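Local structure of heat shock protein-related protein (Deinococcus radiodurans, 4FEI) at residues T6-W11 against L21-G26; L41-E46 against R65-P70. The protein is a small heat shock protein of the stress response, probably a chaperone that holds unfolding proteins, seen here as its alpha-crystallin domain. All blocks are in the same frame, centred on the assembly; numbering follows the deposited sequence.

Interaction 1. Residues T6-W11 against L21-G26; sequences TPAADW and LLDVPG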
loop_
_atom_site.group_PDB
_atom_site.type_symbol
_atom_site.label_atom_id
_atom_site.label_comp_id
_atom_site.label_asym_id
_atom_site.label_seq_id
_atom_site.Cartn_x
_atom_site.Cartn_y
_atom_site.Cartn_z
ATOM N N THR A 6 4.565 5.227 8.326
ATOM C CA THR A 6 3.280 5.478 8.978
ATOM C C THR A 6 2.159 5.139 7.980
ATOM O O THR A 6 1.790 5.959 7.146
ATOM C CB THR A 6 3.189 6.933 9.517
ATOM O OG1 THR A 6 4.252 7.143 10.474
ATOM C CG2 THR A 6 1.830 7.221 10.239
ATOM N N PRO A 7 1.625 3.905 8.061
ATOM C CA PRO A 7 0.617 3.467 7.076
ATOM C C PRO A 7 -0.691 4.210 7.259
ATOM O O PRO A 7 -1.190 4.320 8.394
ATOM C CB PRO A 7 0.454 1.958 7.355
ATOM C CG PRO A 7 1.085 1.691 8.681
ATOM C CD PRO A 7 2.032 2.827 8.996
ATOM N N ALA A 8 -1.221 4.729 6.143
ATOM C CA ALA A 8 -2.446 5.513 6.128
ATOM C C ALA A 8 -3.700 4.686 6.593
ATOM O O ALA A 8 -3.845 3.498 6.238
ATOM C CB ALA A 8 -2.640 6.142 4.751
ATOM N N ALA A 9 -4.574 5.312 7.375
ATOM C CA ALA A 9 -5.712 4.620 8.064
ATOM C C ALA A 9 -7.079 5.297 7.793
ATOM O O ALA A 9 -7.207 6.511 7.841
ATOM C CB ALA A 9 -5.477 4.560 9.558
ATOM N N ASP A 10 -8.085 4.488 7.515
ATOM C CA ASP A 10 -9.462 4.938 7.390
ATOM C C ASP A 10 -10.316 4.248 8.453
ATOM O O ASP A 10 -10.085 3.096 8.798
ATOM C CB ASP A 10 -10.040 4.520 6.015
ATOM C CG ASP A 10 -9.605 5.442 4.875
ATOM O OD1 ASP A 10 -8.995 6.501 5.157
ATOM O OD2 ASP A 10 -9.883 5.093 3.715
ATOM N N TRP A 11 -11.330 4.946 8.917
ATOM C CA TRP A 11 -12.418 4.354 9.681
ATOM C C TRP A 11 -13.705 4.404 8.864
ATOM O O TRP A 11 -14.155 5.457 8.442
ATOM C CB TRP A 11 -12.611 5.102 10.993
ATOM C CG TRP A 11 -11.491 4.803 11.993
ATOM C CD1 TRP A 11 -10.422 5.606 12.298
ATOM C CD2 TRP A 11 -11.367 3.630 12.818
ATOM N NE1 TRP A 11 -9.625 4.981 13.260
ATOM C CE2 TRP A 11 -10.180 3.768 13.582
ATOM C CE3 TRP A 11 -12.144 2.488 12.991
ATOM C CZ2 TRP A 11 -9.769 2.810 14.522
ATOM C CZ3 TRP A 11 -11.722 1.510 13.906
ATOM C CH2 TRP A 11 -10.546 1.679 14.655
ATOM N N LEU A 21 -9.441 0.359 8.021
ATOM C CA LEU A 21 -8.671 -0.062 6.857
ATOM C C LEU A 21 -7.297 0.590 6.921
ATOM O O LEU A 21 -7.164 1.816 7.075
ATOM C CB LEU A 21 -9.364 0.331 5.548
ATOM C CG LEU A 21 -10.706 -0.338 5.241
ATOM C CD1 LEU A 21 -11.850 0.533 5.656
ATOM C CD2 LEU A 21 -10.789 -0.538 3.714
ATOM N N LEU A 22 -6.266 -0.233 6.799
ATOM C CA LEU A 22 -4.882 0.241 6.974
ATOM C C LEU A 22 -4.039 -0.178 5.763
ATOM O O LEU A 22 -3.950 -1.355 5.468
ATOM C CB LEU A 22 -4.304 -0.320 8.289
ATOM C CG LEU A 22 -3.024 0.322 8.801
ATOM C CD1 LEU A 22 -3.310 1.713 9.398
ATOM C CD2 LEU A 22 -2.324 -0.610 9.848
ATOM N N ASP A 23 -3.465 0.788 5.060
ATOM C CA ASP A 23 -2.683 0.495 3.852
ATOM C C ASP A 23 -1.306 -0.049 4.266
ATOM O O ASP A 23 -0.416 0.727 4.685
ATOM C CB ASP A 23 -2.479 1.747 2.983
ATOM C CG ASP A 23 -3.703 2.123 2.207
ATOM O OD1 ASP A 23 -3.804 3.315 1.797
ATOM O OD2 ASP A 23 -4.559 1.256 1.971
ATOM N N VAL A 24 -1.154 -1.379 4.137
ATOM C CA VAL A 24 0.100 -2.031 4.501
ATOM C C VAL A 24 0.678 -2.905 3.332
ATOM O O VAL A 24 0.799 -4.124 3.461
ATOM C CB VAL A 24 -0.058 -2.852 5.849
ATOM C CG1 VAL A 24 -0.181 -1.911 7.091
ATOM C CG2 VAL A 24 -1.246 -3.800 5.783
ATOM N N PRO A 25 0.995 -2.291 2.179
ATOM C CA PRO A 25 1.520 -3.131 1.090
ATOM C C PRO A 25 2.916 -3.673 1.400
ATOM O O PRO A 25 3.720 -2.950 1.978
ATOM C CB PRO A 25 1.565 -2.165 -0.122
ATOM C CG PRO A 25 1.732 -0.852 0.463
ATOM C CD PRO A 25 0.965 -0.870 1.792
ATOM N N GLY A 26 3.166 -4.938 1.049
ATOM C CA GLY A 26 4.497 -5.552 1.180
ATOM C C GLY A 26 4.861 -5.979 2.615
ATOM O O GLY A 26 6.001 -6.396 2.865
#

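Interaction 2. Residues L41-E46 against R65-P70; sequences LTVSGE and RELAFP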
loop_
_atom_site.group_PDB
_atom_site.type_symbol
_atom_site.label_atom_id
_atom_site.label_comp_id
_atom_site.label_asym_id
_atom_site.label_seq_id
_atom_site.Cartn_x
_atom_site.Cartn_y
_atom_site.Cartn_z
ATOM N N LEU A 41 -6.928 1.375 19.486
ATOM C CA LEU A 41 -6.417 0.229 18.797
ATOM C C LEU A 41 -4.943 0.493 18.487
ATOM O O LEU A 41 -4.557 1.581 17.957
ATOM C CB LEU A 41 -7.194 0.029 17.514
ATOM C CG LEU A 41 -7.285 -1.291 16.766
ATOM C CD1 LEU A 41 -7.038 -1.028 15.339
ATOM C CD2 LEU A 41 -6.359 -2.372 17.280
ATOM N N THR A 42 -4.108 -0.485 18.848
ATOM C CA THR A 42 -2.687 -0.391 18.532
ATOM C C THR A 42 -2.352 -1.388 17.459
ATOM O O THR A 42 -2.672 -2.559 17.595
ATOM C CB THR A 42 -1.775 -0.517 19.755
ATOM O OG1 THR A 42 -2.187 0.447 20.747
ATOM C CG2 THR A 42 -0.307 -0.279 19.339
ATOM N N VAL A 43 -1.773 -0.887 16.367
ATOM C CA VAL A 43 -1.377 -1.739 15.247
ATOM C C VAL A 43 0.133 -1.594 15.046
ATOM O O VAL A 43 0.660 -0.461 15.011
ATOM C CB VAL A 43 -2.080 -1.342 13.885
ATOM C CG1 VAL A 43 -1.833 -2.420 12.874
ATOM C CG2 VAL A 43 -3.538 -1.184 14.046
ATOM N N SER A 44 0.816 -2.724 14.887
ATOM C CA SER A 44 2.235 -2.738 14.621
ATOM C C SER A 44 2.555 -3.807 13.605
ATOM O O SER A 44 1.798 -4.736 13.424
ATOM C CB SER A 44 3.031 -2.939 15.928
ATOM O OG SER A 44 2.698 -4.186 16.530
ATOM N N GLY A 45 3.678 -3.643 12.911
ATOM C CA GLY A 45 4.170 -4.618 11.951
ATOM C C GLY A 45 5.437 -4.122 11.299
ATOM O O GLY A 45 6.015 -3.130 11.748
ATOM N N GLU A 46 5.849 -4.777 10.198
ATOM C CA GLU A 46 7.116 -4.477 9.578
ATOM C C GLU A 46 7.106 -4.842 8.099
ATOM O O GLU A 46 6.438 -5.793 7.689
ATOM C CB GLU A 46 8.201 -5.276 10.298
ATOM C CG GLU A 46 9.617 -5.051 9.801
ATOM C CD GLU A 46 10.648 -5.903 10.510
ATOM O OE1 GLU A 46 11.874 -5.742 10.241
ATOM O OE2 GLU A 46 10.255 -6.737 11.326
ATOM N N ARG A 65 1.183 2.271 15.080
ATOM C CA ARG A 65 0.090 3.262 15.191
ATOM C C ARG A 65 -0.797 3.027 16.408
ATOM O O ARG A 65 -1.123 1.877 16.733
ATOM C CB ARG A 65 -0.740 3.346 13.911
ATOM C CG ARG A 65 0.119 3.728 12.739
ATOM C CD ARG A 65 -0.606 4.428 11.734
ATOM N NE ARG A 65 -0.991 5.765 12.167
ATOM C CZ ARG A 65 -1.860 6.497 11.482
ATOM N NH1 ARG A 65 -2.386 6.015 10.329
ATOM N NH2 ARG A 65 -2.217 7.679 11.931
ATOM N N GLU A 66 -1.142 4.119 17.081
ATOM C CA GLU A 66 -2.074 4.118 18.204
ATOM C C GLU A 66 -3.298 4.944 17.751
ATOM O O GLU A 66 -3.201 6.174 17.527
ATOM C CB GLU A 66 -1.417 4.718 19.436
ATOM C CG GLU A 66 -1.835 4.134 20.742
ATOM C CD GLU A 66 -0.875 4.491 21.891
ATOM O OE1 GLU A 66 -0.383 3.534 22.585
ATOM O OE2 GLU A 66 -0.619 5.714 22.122
ATOM N N LEU A 67 -4.439 4.256 17.569
ATOM C CA LEU A 67 -5.582 4.833 16.854
ATOM C C LEU A 67 -6.823 4.744 17.727
ATOM O O LEU A 67 -7.180 3.651 18.189
ATOM C CB LEU A 67 -5.843 4.118 15.505
ATOM C CG LEU A 67 -4.709 3.900 14.502
ATOM C CD1 LEU A 67 -5.099 2.786 13.565
ATOM C CD2 LEU A 67 -4.317 5.159 13.700
ATOM N N ALA A 68 -7.457 5.895 17.968
ATOM C CA ALA A 68 -8.617 5.968 18.881
ATOM C C ALA A 68 -9.841 5.583 18.105
ATOM O O ALA A 68 -9.992 6.025 16.946
ATOM C CB ALA A 68 -8.783 7.394 19.415
ATOM N N PHE A 69 -10.706 4.759 18.700
ATOM C CA PHE A 69 -11.999 4.418 18.057
ATOM C C PHE A 69 -12.879 5.667 17.913
ATOM O O PHE A 69 -13.102 6.371 18.882
ATOM C CB PHE A 69 -12.770 3.371 18.852
ATOM C CG PHE A 69 -12.085 2.042 18.947
ATOM C CD1 PHE A 69 -11.564 1.583 20.173
ATOM C CD2 PHE A 69 -11.980 1.230 17.828
ATOM C CE1 PHE A 69 -10.924 0.348 20.258
ATOM C CE2 PHE A 69 -11.345 -0.027 17.898
ATOM C CZ PHE A 69 -10.820 -0.468 19.118
ATOM N N PRO A 70 -13.377 5.935 16.700
ATOM C CA PRO A 70 -14.270 7.099 16.462
ATOM C C PRO A 70 -15.609 6.883 17.132
ATOM O O PRO A 70 -16.345 7.845 17.361
ATOM C CB PRO A 70 -14.477 7.100 14.916
ATOM C CG PRO A 70 -13.373 6.212 14.376
ATOM C CD PRO A 70 -13.084 5.194 15.456
#

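Interaction 1. Residues T6-W11 against L21-G26
Leu22 lies between Pro7 and Ala9 on the face of the sheet that turns to the domain interior. Its CG stands anti to the backbone N (chi1 -166°), which swings the isobutyl end back over the neighbouring strand: CD1 comes 3.6 Å from Ala9 CB, while CG rests 4.1 Å from Pro7 CB. Alanine suits this non-hydrogen-bonded pair, since its lone methyl leaves space for the leucine branch. Leu22 and Pro7 also both touch Phe63 of strand 62-68. An alanine in place of Leu22 would probably open a gap between Pro7, Ala9 and Phe63, leaving the proline ring less firmly packed. Farther along, the Pro7 ring crosses Val24 at a slant, its CB 3.9 Å from CG1. Val24 has CG1 anti to its carbonyl carbon (chi1 -72°), which brings that methyl toward the ring.

The backbones hold this register in antiparallel fashion. Asp10 and Leu21 bond both ways, Asp10 N to Leu21 O and Leu21 N to Asp10 O, each 2.9 Å. Asp23 N adds a bond of 3.0 Å to Ala8 O. Proline fits position 7, two residues ahead of the strand, where its missing N-H costs this pairing nothing.

Asp10 and Asp23 do not bond each other; Asp10 OD2 and Asp23 OD1 stay 6.6 Å apart. Arg58 of the second subunit forms salt bridges with both, and Arg47 of that subunit takes Asp23 as well. These arginines probably offset the two like charges lying near each other, so the chemistry implies a hairpin with an apolar inner face carrying Leu22 and Ala9, and two carboxylates that meet arginines of the second subunit.

Interaction 2. Residues L41-E46 against R65-P70
Leu41 and Leu67 face each other as a hydrogen-bonded antiparallel pair, with Leu41 N 2.6 Å from Leu67 O and Leu67 N 2.7 Å from Leu41 O. Two residues on, Val43 and Arg65 bond both ways, Arg65 N reaching Val43 O at 2.8 Å. Between these pairs Thr42 and Glu66 make a non-hydrogen-bonded pair, their side chains alongside one another and pointing the same way. Thr42 holds CG2 anti to its backbone N and OG1 beside it (chi1 -54°), which puts CG2 3.5 Å from Arg65 O and OG1 3.7 Å from Glu66 CG, a contact of the aliphatic stem. A beta-branched threonine and an extended glutamate suit this more polar face.

The other face is largely apolar. Leu41 CB lies 4.0 Å from Phe69 CZ, which approaches obliquely from beyond the strand end, and Val43 CG2 is 4.3 Å from Leu67 CD1. Leu67 CD2 sits 3.5 Å above the plane of the Arg65 guanidinium, over its centre, so the flat cation lies against a leucine on its own strand.

The next shell fixes these groups. The Phe69 ring meets Phe91 edge-to-face. Arg65 bends away from the strand pair: its NH1 donates to Pro7 O and forms a salt bridge with Glu57 of the second subunit. Arginine suits this place, with a long stem that rises from the inner face and a head that reaches both an acceptor and an acid. Strand 40-47 is central in a three-stranded antiparallel sheet, bordered by strands 33-37 and 62-68. Two antiparallel sheets pack face to face, here with Leu41 and Leu67 against Leu20 and Val43 against Leu22, as in the immunoglobulin-like beta sandwich of the alpha-crystallin domain.

From the N terminus, the chain first closes interaction 1, where 6-11 meets 21-26 across the short hairpin of strands 9-14 and 17-23. It then passes through strand 33-37 into 41-46 and returns at 65-70, closing interaction 2 over a longer excursion. The two are in series, neither nested nor crossed, yet their centres lie about 10 Å apart. Each belongs to a different sheet of the sandwich, and the sheets meet between them: Trp11 packs on Phe69 and Pro70, and Ala9 on Arg65. Both also touch the second subunit, whose segment around Glu57 and Arg58 reaches both sheets, tying them to the dimer.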